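Long-range contacts in Vlm2 (Streptomyces tsusimaensis, PDB 6ECB), which takes part in nonribosomal synthesis of the depsipeptide valinomycin, the chain described here being its thioesterase domain, an alpha/beta hydrolase: residues 39-44 and 59-64; 28-33 and 66-71; 99-104 and 127-132; 134-139 and 235-240. One frame throughout, in Å; residues are numbered along the deposited sequence.

Interaction 1 of 4, residues 39-44 and 59-64; sequences PGIVFA and RHLKGF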
# COMPACT_ATOMS: atom_id res chain seq x y z
N PRO A 39 10.98 14.85 -5.32
CA PRO A 39 9.77 14.36 -5.99
C PRO A 39 8.73 13.90 -4.99
O PRO A 39 9.01 13.63 -3.82
CB PRO A 39 10.26 13.18 -6.81
CG PRO A 39 11.51 12.77 -6.16
CD PRO A 39 12.13 13.95 -5.55
N GLY A 40 7.53 13.79 -5.48
CA GLY A 40 6.42 13.30 -4.68
C GLY A 40 6.19 11.82 -4.86
O GLY A 40 6.73 11.18 -5.76
N ILE A 41 5.37 11.26 -3.96
CA ILE A 41 4.86 9.91 -4.12
C ILE A 41 3.41 9.90 -3.69
O ILE A 41 3.06 10.46 -2.64
CB ILE A 41 5.59 8.83 -3.28
CG1 ILE A 41 7.10 8.88 -3.43
CG2 ILE A 41 5.03 7.44 -3.66
CD1 ILE A 41 7.81 8.00 -2.34
N VAL A 42 2.58 9.23 -4.49
CA VAL A 42 1.21 8.89 -4.12
C VAL A 42 1.15 7.38 -3.98
O VAL A 42 1.34 6.64 -4.97
CB VAL A 42 0.18 9.35 -5.16
CG1 VAL A 42 -1.21 8.93 -4.71
CG2 VAL A 42 0.25 10.87 -5.37
N PHE A 43 0.87 6.91 -2.77
CA PHE A 43 0.71 5.50 -2.49
C PHE A 43 -0.74 5.05 -2.60
O PHE A 43 -1.63 5.65 -2.01
CB PHE A 43 1.22 5.18 -1.08
CG PHE A 43 2.72 5.22 -0.94
CD1 PHE A 43 3.49 4.22 -1.49
CD2 PHE A 43 3.34 6.23 -0.24
CE1 PHE A 43 4.87 4.23 -1.35
CE2 PHE A 43 4.72 6.24 -0.09
CZ PHE A 43 5.47 5.23 -0.63
N ALA A 44 -0.95 3.95 -3.29
CA ALA A 44 -2.22 3.26 -3.38
C ALA A 44 -2.33 2.26 -2.24
O ALA A 44 -1.34 1.61 -1.88
CB ALA A 44 -2.36 2.55 -4.72
N ARG A 59 7.55 8.74 7.18
CA ARG A 59 8.28 9.51 8.18
C ARG A 59 9.78 9.34 8.04
O ARG A 59 10.52 10.20 8.53
CB ARG A 59 7.86 9.10 9.60
CG ARG A 59 6.47 9.59 9.99
CD ARG A 59 6.44 9.82 11.51
NE ARG A 59 6.84 8.60 12.20
CZ ARG A 59 7.25 8.53 13.45
NH1 ARG A 59 7.58 7.35 13.96
NH2 ARG A 59 7.33 9.62 14.21
N HIS A 60 10.24 8.25 7.44
CA HIS A 60 11.67 8.00 7.33
C HIS A 60 12.29 8.53 6.04
O HIS A 60 13.51 8.74 5.99
CB HIS A 60 11.95 6.50 7.43
CG HIS A 60 11.90 5.97 8.83
ND1 HIS A 60 10.72 5.64 9.47
CD2 HIS A 60 12.89 5.69 9.71
CE1 HIS A 60 10.99 5.20 10.69
NE2 HIS A 60 12.29 5.21 10.86
N LEU A 61 11.48 8.77 5.01
CA LEU A 61 12.00 9.28 3.75
C LEU A 61 12.53 10.68 3.92
O LEU A 61 11.91 11.54 4.55
CB LEU A 61 10.89 9.27 2.69
CG LEU A 61 10.43 7.90 2.27
CD1 LEU A 61 9.11 8.01 1.46
CD2 LEU A 61 11.48 7.16 1.45
N LYS A 62 13.70 10.91 3.34
CA LYS A 62 14.34 12.22 3.37
C LYS A 62 14.48 12.86 2.01
O LYS A 62 14.77 14.06 1.93
CB LYS A 62 15.73 12.10 4.02
CG LYS A 62 15.65 11.65 5.47
CD LYS A 62 16.99 11.78 6.21
CE LYS A 62 17.34 10.50 6.97
NZ LYS A 62 17.67 9.36 6.05
N GLY A 63 14.30 12.10 0.94
CA GLY A 63 14.60 12.59 -0.39
C GLY A 63 13.38 12.97 -1.20
O GLY A 63 13.48 13.13 -2.43
N PHE A 64 12.22 13.10 -0.55
CA PHE A 64 10.97 13.33 -1.25
C PHE A 64 10.29 14.57 -0.70
O PHE A 64 10.51 14.98 0.44
CB PHE A 64 10.05 12.11 -1.15
CG PHE A 64 10.59 10.92 -1.86
CD1 PHE A 64 11.54 10.10 -1.27
CD2 PHE A 64 10.19 10.64 -3.14
CE1 PHE A 64 12.07 9.01 -1.95
CE2 PHE A 64 10.70 9.55 -3.83
CZ PHE A 64 11.63 8.73 -3.24

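Interaction 2 of 4, residues 28-33 and 66-71; sequences LVRLNP and EIHGVE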
# COMPACT_ATOMS: atom_id res chain seq x y z
N LEU A 28 -7.43 11.83 -0.71
CA LEU A 28 -5.99 11.99 -0.73
C LEU A 28 -5.52 12.48 0.65
O LEU A 28 -5.99 13.52 1.12
CB LEU A 28 -5.64 12.99 -1.82
CG LEU A 28 -4.23 13.00 -2.37
CD1 LEU A 28 -3.87 11.65 -2.95
CD2 LEU A 28 -4.13 14.09 -3.42
N VAL A 29 -4.64 11.73 1.29
CA VAL A 29 -4.16 12.03 2.64
C VAL A 29 -2.66 12.34 2.59
O VAL A 29 -1.88 11.55 2.07
CB VAL A 29 -4.41 10.86 3.60
CG1 VAL A 29 -3.86 11.18 4.98
CG2 VAL A 29 -5.89 10.55 3.67
N ARG A 30 -2.27 13.48 3.16
CA ARG A 30 -0.85 13.82 3.26
C ARG A 30 -0.20 13.03 4.38
O ARG A 30 -0.67 13.06 5.52
CB ARG A 30 -0.71 15.33 3.50
CG ARG A 30 0.73 15.83 3.55
CD ARG A 30 1.47 15.67 2.20
NE ARG A 30 2.82 16.21 2.30
CZ ARG A 30 3.15 17.47 2.00
NH1 ARG A 30 2.22 18.30 1.53
NH2 ARG A 30 4.40 17.89 2.14
N LEU A 31 0.89 12.34 4.07
CA LEU A 31 1.55 11.46 5.02
C LEU A 31 2.81 12.03 5.61
O LEU A 31 3.34 11.43 6.55
CB LEU A 31 1.91 10.12 4.38
CG LEU A 31 0.73 9.35 3.77
CD1 LEU A 31 1.17 8.05 3.15
CD2 LEU A 31 -0.31 9.12 4.86
N ASN A 32 3.33 13.14 5.10
CA ASN A 32 4.50 13.78 5.69
C ASN A 32 4.34 15.29 5.81
O ASN A 32 3.43 15.87 5.23
CB ASN A 32 5.74 13.41 4.85
CG ASN A 32 5.78 14.09 3.50
OD1 ASN A 32 4.74 14.45 2.91
ND2 ASN A 32 6.99 14.28 2.98
N PRO A 33 5.21 15.97 6.60
CA PRO A 33 5.14 17.43 6.75
C PRO A 33 5.46 18.21 5.47
O PRO A 33 6.36 17.81 4.74
CB PRO A 33 6.20 17.74 7.82
CG PRO A 33 7.04 16.53 7.93
CD PRO A 33 6.19 15.36 7.52
N GLU A 66 6.37 15.92 -1.33
CA GLU A 66 5.03 15.63 -0.84
C GLU A 66 4.75 14.14 -0.97
O GLU A 66 4.81 13.60 -2.07
CB GLU A 66 4.00 16.41 -1.65
CG GLU A 66 4.16 17.91 -1.54
CD GLU A 66 3.03 18.65 -2.22
OE1 GLU A 66 2.18 17.99 -2.88
OE2 GLU A 66 2.99 19.88 -2.11
N ILE A 67 4.42 13.51 0.14
CA ILE A 67 4.03 12.10 0.15
C ILE A 67 2.56 12.03 0.53
O ILE A 67 2.17 12.50 1.61
CB ILE A 67 4.87 11.28 1.13
CG1 ILE A 67 6.34 11.40 0.75
CG2 ILE A 67 4.44 9.84 1.08
CD1 ILE A 67 7.25 10.98 1.84
N HIS A 68 1.76 11.44 -0.35
CA HIS A 68 0.34 11.24 -0.13
C HIS A 68 0.03 9.75 -0.16
O HIS A 68 0.74 8.97 -0.79
CB HIS A 68 -0.51 11.90 -1.19
CG HIS A 68 -0.45 13.39 -1.18
ND1 HIS A 68 0.42 14.11 -1.98
CD2 HIS A 68 -1.16 14.30 -0.47
CE1 HIS A 68 0.22 15.40 -1.77
NE2 HIS A 68 -0.72 15.54 -0.86
N GLY A 69 -1.07 9.38 0.48
CA GLY A 69 -1.70 8.10 0.21
C GLY A 69 -3.16 8.32 -0.15
O GLY A 69 -3.79 9.29 0.27
N VAL A 70 -3.69 7.40 -0.94
CA VAL A 70 -5.11 7.40 -1.25
C VAL A 70 -5.82 6.46 -0.29
O VAL A 70 -5.48 5.28 -0.20
CB VAL A 70 -5.38 6.99 -2.70
CG1 VAL A 70 -6.87 7.01 -2.95
CG2 VAL A 70 -4.67 7.93 -3.64
N GLU A 71 -6.80 6.99 0.40
CA GLU A 71 -7.66 6.23 1.28
C GLU A 71 -8.92 5.82 0.52
O GLU A 71 -9.53 6.65 -0.16
CB GLU A 71 -8.02 7.11 2.47
CG GLU A 71 -8.77 6.44 3.51
CD GLU A 71 -7.93 6.10 4.73
OE1 GLU A 71 -6.71 5.77 4.64
OE2 GLU A 71 -8.54 6.13 5.77
O HOH W 1 -0.37 18.17 0.79

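Interaction 3 of 4, residues 99-104 and 127-132; sequences GVAGDG and RGIRPK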
# COMPACT_ATOMS: atom_id res chain seq x y z
N GLY A 99 -5.29 14.63 -8.86
CA GLY A 99 -5.15 15.98 -8.34
C GLY A 99 -3.72 16.44 -8.14
O GLY A 99 -3.45 17.64 -8.19
N VAL A 100 -2.78 15.51 -7.92
CA VAL A 100 -1.40 15.89 -7.64
C VAL A 100 -0.40 15.21 -8.57
O VAL A 100 0.77 15.58 -8.60
CB VAL A 100 -1.02 15.60 -6.17
CG1 VAL A 100 -1.91 16.42 -5.22
CG2 VAL A 100 -1.10 14.11 -5.86
N ALA A 101 -0.85 14.25 -9.38
CA ALA A 101 0.09 13.40 -10.11
C ALA A 101 0.54 14.08 -11.40
O ALA A 101 -0.11 15.00 -11.90
CB ALA A 101 -0.55 12.06 -10.45
N GLY A 102 1.66 13.61 -11.93
CA GLY A 102 2.26 14.19 -13.11
C GLY A 102 3.76 14.26 -12.92
O GLY A 102 4.33 13.51 -12.12
N ASP A 103 4.36 15.19 -13.65
CA ASP A 103 5.80 15.39 -13.62
C ASP A 103 6.27 15.52 -12.17
O ASP A 103 5.73 16.32 -11.40
CB ASP A 103 6.12 16.65 -14.43
CG ASP A 103 7.60 16.83 -14.82
OD1 ASP A 103 8.48 16.03 -14.43
OD2 ASP A 103 7.88 17.80 -15.56
N GLY A 104 7.26 14.72 -11.82
CA GLY A 104 7.86 14.82 -10.50
C GLY A 104 7.17 14.02 -9.41
O GLY A 104 7.54 14.16 -8.24
N ARG A 127 -5.16 9.35 -19.59
CA ARG A 127 -5.77 10.66 -19.47
C ARG A 127 -4.79 11.80 -19.71
O ARG A 127 -5.16 12.96 -19.52
CB ARG A 127 -6.37 10.86 -18.06
CG ARG A 127 -7.38 9.83 -17.62
CD ARG A 127 -7.71 10.00 -16.11
NE ARG A 127 -7.99 11.40 -15.78
CZ ARG A 127 -8.38 11.82 -14.57
NH1 ARG A 127 -8.55 10.94 -13.59
NH2 ARG A 127 -8.61 13.11 -14.35
N GLY A 128 -3.56 11.51 -20.13
CA GLY A 128 -2.63 12.59 -20.43
C GLY A 128 -1.89 13.11 -19.21
O GLY A 128 -1.51 14.29 -19.18
N ILE A 129 -1.72 12.28 -18.19
CA ILE A 129 -1.00 12.62 -16.96
C ILE A 129 0.11 11.61 -16.81
O ILE A 129 -0.16 10.40 -16.72
CB ILE A 129 -1.93 12.59 -15.75
CG1 ILE A 129 -3.10 13.56 -15.97
CG2 ILE A 129 -1.15 12.88 -14.45
CD1 ILE A 129 -4.20 13.39 -14.91
N ARG A 130 1.35 12.08 -16.73
CA ARG A 130 2.49 11.16 -16.72
C ARG A 130 3.25 11.21 -15.41
O ARG A 130 4.05 12.14 -15.17
CB ARG A 130 3.43 11.49 -17.88
CG ARG A 130 4.57 10.49 -18.04
CD ARG A 130 5.53 10.91 -19.14
NE ARG A 130 6.61 9.93 -19.31
CZ ARG A 130 6.53 8.83 -20.05
NH1 ARG A 130 5.44 8.55 -20.77
NH2 ARG A 130 7.57 8.01 -20.11
N PRO A 131 3.06 10.23 -14.53
CA PRO A 131 3.88 10.17 -13.31
C PRO A 131 5.34 9.97 -13.66
O PRO A 131 5.70 9.50 -14.75
CB PRO A 131 3.31 8.96 -12.56
CG PRO A 131 1.93 8.73 -13.16
CD PRO A 131 2.12 9.11 -14.62
N LYS A 132 6.19 10.30 -12.68
CA LYS A 132 7.63 10.11 -12.82
C LYS A 132 8.02 8.65 -12.94
O LYS A 132 9.00 8.33 -13.62
CB LYS A 132 8.32 10.75 -11.62
CG LYS A 132 9.83 10.78 -11.71
CD LYS A 132 10.37 11.64 -10.58
CE LYS A 132 11.86 11.53 -10.49
NZ LYS A 132 12.46 12.13 -11.66

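Interaction 4 of 4, residues 134-139 and 235-240; sequences LIILDT and IPIHVF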
# COMPACT_ATOMS: atom_id res chain seq x y z
N LEU A 134 6.81 4.29 -11.39
CA LEU A 134 6.04 3.40 -10.53
C LEU A 134 6.98 2.72 -9.55
O LEU A 134 7.99 2.14 -9.96
CB LEU A 134 5.31 2.35 -11.36
CG LEU A 134 4.62 1.22 -10.61
CD1 LEU A 134 3.40 1.76 -9.89
CD2 LEU A 134 4.18 0.15 -11.60
N ILE A 135 6.65 2.81 -8.26
CA ILE A 135 7.42 2.19 -7.19
C ILE A 135 6.60 1.00 -6.68
O ILE A 135 5.53 1.18 -6.09
CB ILE A 135 7.71 3.19 -6.07
CG1 ILE A 135 8.62 4.29 -6.61
CG2 ILE A 135 8.28 2.48 -4.81
CD1 ILE A 135 8.84 5.45 -5.64
N ILE A 136 7.13 -0.20 -6.88
CA ILE A 136 6.51 -1.43 -6.39
C ILE A 136 7.26 -1.88 -5.13
O ILE A 136 8.48 -2.09 -5.15
CB ILE A 136 6.53 -2.54 -7.45
CG1 ILE A 136 5.65 -2.16 -8.65
CG2 ILE A 136 6.11 -3.89 -6.81
CD1 ILE A 136 4.18 -1.98 -8.33
N LEU A 137 6.52 -2.06 -4.04
CA LEU A 137 7.10 -2.50 -2.78
C LEU A 137 6.76 -3.98 -2.58
O LEU A 137 5.67 -4.34 -2.13
CB LEU A 137 6.59 -1.65 -1.63
CG LEU A 137 6.96 -0.16 -1.72
CD1 LEU A 137 6.34 0.56 -0.52
CD2 LEU A 137 8.46 0.07 -1.76
N ASP A 138 7.70 -4.82 -2.98
CA ASP A 138 7.79 -6.23 -2.60
C ASP A 138 6.57 -7.08 -2.96
O ASP A 138 6.17 -7.95 -2.19
CB ASP A 138 8.08 -6.33 -1.09
CG ASP A 138 8.63 -7.67 -0.71
OD1 ASP A 138 9.48 -8.19 -1.48
OD2 ASP A 138 8.25 -8.20 0.35
N THR A 139 6.00 -6.88 -4.16
CA THR A 139 5.04 -7.83 -4.68
C THR A 139 5.39 -8.12 -6.13
O THR A 139 5.69 -7.18 -6.88
CB THR A 139 3.56 -7.36 -4.61
OG1 THR A 139 2.71 -8.42 -5.08
CG2 THR A 139 3.28 -6.20 -5.45
N ILE A 235 6.24 4.25 -18.18
CA ILE A 235 7.11 5.02 -17.30
C ILE A 235 8.02 4.03 -16.57
O ILE A 235 7.73 2.83 -16.54
CB ILE A 235 6.31 5.86 -16.27
CG1 ILE A 235 5.48 4.95 -15.35
CG2 ILE A 235 5.42 6.86 -17.00
CD1 ILE A 235 4.66 5.77 -14.32
N PRO A 236 9.13 4.49 -16.00
CA PRO A 236 10.06 3.55 -15.37
C PRO A 236 9.45 2.92 -14.14
O PRO A 236 8.72 3.56 -13.39
CB PRO A 236 11.27 4.41 -14.99
CG PRO A 236 11.08 5.70 -15.69
CD PRO A 236 9.67 5.86 -16.04
N ILE A 237 9.79 1.65 -13.92
CA ILE A 237 9.34 0.90 -12.76
C ILE A 237 10.55 0.61 -11.88
O ILE A 237 11.61 0.20 -12.38
CB ILE A 237 8.66 -0.40 -13.18
CG1 ILE A 237 7.51 -0.10 -14.12
CG2 ILE A 237 8.19 -1.16 -11.96
CD1 ILE A 237 6.82 -1.32 -14.62
N HIS A 238 10.40 0.83 -10.57
CA HIS A 238 11.40 0.45 -9.57
C HIS A 238 10.74 -0.57 -8.66
O HIS A 238 9.72 -0.25 -8.05
CB HIS A 238 11.87 1.61 -8.71
CG HIS A 238 12.98 2.39 -9.32
ND1 HIS A 238 12.75 3.34 -10.28
CD2 HIS A 238 14.33 2.36 -9.12
CE1 HIS A 238 13.90 3.88 -10.65
NE2 HIS A 238 14.88 3.30 -9.97
N VAL A 239 11.32 -1.76 -8.56
CA VAL A 239 10.80 -2.85 -7.75
C VAL A 239 11.75 -3.03 -6.57
O VAL A 239 12.93 -3.32 -6.76
CB VAL A 239 10.72 -4.15 -8.57
CG1 VAL A 239 10.16 -5.30 -7.73
CG2 VAL A 239 9.89 -3.96 -9.84
N PHE A 240 11.25 -2.86 -5.36
CA PHE A 240 12.02 -3.05 -4.14
C PHE A 240 11.54 -4.35 -3.53
O PHE A 240 10.37 -4.46 -3.16
CB PHE A 240 11.82 -1.87 -3.18
CG PHE A 240 12.34 -0.56 -3.72
CD1 PHE A 240 11.55 0.22 -4.57
CD2 PHE A 240 13.63 -0.15 -3.44
CE1 PHE A 240 12.05 1.38 -5.10
CE2 PHE A 240 14.13 1.03 -3.98
CZ PHE A 240 13.33 1.80 -4.81

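Interaction 1 of 4, residues 39-44 and 59-64
Ile-41 lays its delta methyl over one face of the Phe-64 ring, a CH-pi contact in which CD1 of Ile-41 stands 3.8 Å from the Phe-64 ring centroid and slightly off centre. CG1 of Ile-41 follows at 3.6 Å from CD2 of Phe-64, so the branch meets the ring with two successive carbons. The branch is steered by its torsions: CG1 is anti to the carbonyl carbon (chi1 -50°) and CD1 extends onward, carrying the methyl toward the ring. CD1 of Ile-41 also reaches CD1 of Leu-61, 4.0 Å away. Pro-39 CG packs obliquely 3.9 Å from Phe-64 CD2, while the Pro-39 carbonyl O lies near the ring plane at its edge, 3.3 Å from Phe-64 CD2. A broad aromatic suits this place because one face can take an isoleucine branch while the edge takes the Pro-39 carbonyl. With an alanine here in place of Phe-64, the delta methyl of Ile-41 would lose the face it rests on, and a gap would probably open between it and Pro-39.

The Pro-39 ring also meets backbone, its CD lying 3.5 Å from Gly-63 O. On its other branch, Ile-41 places CG2 over the centre of the Phe-43 ring. The contact belongs to the beta-alpha-beta unit of strand 40-44, helix 55-60 and strand 67-71: the chain leaving the helix folds back over the strand, with Leu-61 and Phe-64 also touching Asp-290 of helix 281-293, and Phe-64 touching Tyr-106 of strand 105-110.

Interaction 2 of 4, residues 28-33 and 66-71
Val-29 and Gly-69 form the hydrogen-bonded pair at the centre of an antiparallel ladder, which joins strand 27-30 to strand 67-71 at one margin of the alpha/beta-hydrolase sheet. Val-29 N to Gly-69 O and Gly-69 N to Val-29 O are each 2.8 Å. Leu-31 N continues the ladder to Ile-67 O.

A side chain takes over where the strand ends. OD1 of Asn-32 accepts from Ile-67 N at 2.9 Å and from Arg-30 NE at 2.7 Å, the two donors arriving from opposite faces of the amide plane. Asn-32 can do this because its CG sits between the backbone N and the carbonyl carbon (chi1 72°), turning the amide back over Ile-67. A leucine in its place would probably leave Ile-67 N and Arg-30 NE without their shared acceptor and set the guanidinium freer to turn.

Over the His-68 ring, CD of Arg-30 makes a CH-pi contact on one face, 4.1 Å from the centroid, and CD2 of Leu-28 covers the opposite face. Leu-28 CD1 and Val-70 CG2 form an apolar pair. Gly-69 suits its place because a beta carbon there would press on CD1 of Leu-31.

Charge plays a looser part: the Arg-30 guanidinium lies flat against CG of Glu-66, while OE2 of Glu-66 stays 4.0 Å from Arg-30 NH1, beyond a salt bridge. One water accepts from Arg-30 NH1 at 2.7 Å and also bonds to NE2 of His-68 at 3.1 Å.

Interaction 3 of 4, residues 99-104 and 127-132
Gly-102 meets Arg-130 backbone to backbone with unusual closeness for a pair that shares no hydrogen bond: Gly-102 C lies 3.1 Å from Arg-130 O. The amide of Asp-103 also comes near that oxygen, but at a poor angle for bonding. The loops that touch here are equivalent parts of two successive alpha-to-beta connections of the alpha/beta-hydrolase fold, one running from helix 86-97 into strand 105-110, the other from helix 112-126 into strand 134-137.

Glycine is called for by the backbone angles of the loop. Gly-102 has phi 138°, where a beta carbon would be jammed against the carbonyl O of Ala-101, and Gly-104, also at positive phi, calls for glycine for the same reason. In the partner loop, Gly-128 is the C-prime residue of a Schellman motif that ends helix 112-126, with Ile-129 N bonded to Leu-124 O and Gly-128 N to Leu-125 O. The chain is thereby turned so that Ile-129 faces the other loop.

Ile-129 provides the apolar touch: its CG2, anti to the backbone N, lies 3.5 Å from the carbonyl O of Ala-101 and 4.1 Å from that residue's CB. Both side chains also rest on Leu-124 of the helix. Arg-130 instead sends its guanidinium away to a salt bridge with Asp-234, as befits a surface position. Lys-132 uses only the aliphatic part of its long chain here, placing CD 4.1 Å from CA of Gly-104. Between these points, CA of Pro-131 makes a CA-H...O contact with Gly-102 O at 3.6 Å.

Interaction 4 of 4, residues 134-139 and 235-240
Chi1 values near -65° in both Ile-135 and Phe-240 set CG2 of Ile-135 anti to its backbone N and the Phe-240 ring beside its own N, so that CG2 of Ile-135 meets CE1 of Phe-240 at 3.9 Å, oblique to the ring. Leu-137, with a like first torsion, brings CD2 to within 4.1 Å of Phe-240 CB. These groups share a face of two parallel neighbours, strands 134-137 and 237-241, in the central sheet of the alpha/beta hydrolase.

The opposite face is wholly aliphatic among the paired residues, with Leu-134 and Ile-237 lying side by side and Ile-136 next to Val-239. Branched aliphatic residues and one aromatic suit these buried strands, filling both faces beneath the helices: Leu-134 reaches helix 112-126, while Leu-137 and Phe-240 reach helix 281-293. Between the strands the bonds run Leu-134 N to Pro-236 O, His-238 N to Leu-134 O, Ile-136 N to His-238 O and Phe-240 N to Ile-136 O, the last almost perfectly straight at 179°.

Just past the strand end, Asp-138 adopts a left-handed backbone conformation, and its carboxylate turns away from this pair. OD2 bonds to His-273 ND1, consistent with the acid of a Ser-His-Asp triad with Ser-111, while OD1 is held by Thr-242 N and His-245 NE2. The Asp-138 N still makes a weak, bent bond of 2.7 Å to Phe-240 O.

Interactions 1 and 4 are buried, interaction 2 is partly so, and interaction 3 lies at the surface. Interactions 1, 2 and 4 reach one sheet. Interaction 1 is nested in the chain loop that interaction 2 closes, and their strands 40-44 and 67-71 are neighbours there; interaction 4 lies further across, its centre about 18 Å from that of interaction 2. Chemistry follows place: interaction 4 is a regular parallel ladder flanked largely by apolar side chains, marginal interaction 2 adds amide, charge and water, interaction 1 is mainly apolar and CH-pi packing, without hydrogen bonds between its segments, and interaction 3 is largely backbone contact at glycines. Interaction 3 touches all the others, notably through a probable hydrogen bond from Gly-40 N to Gly-104 O.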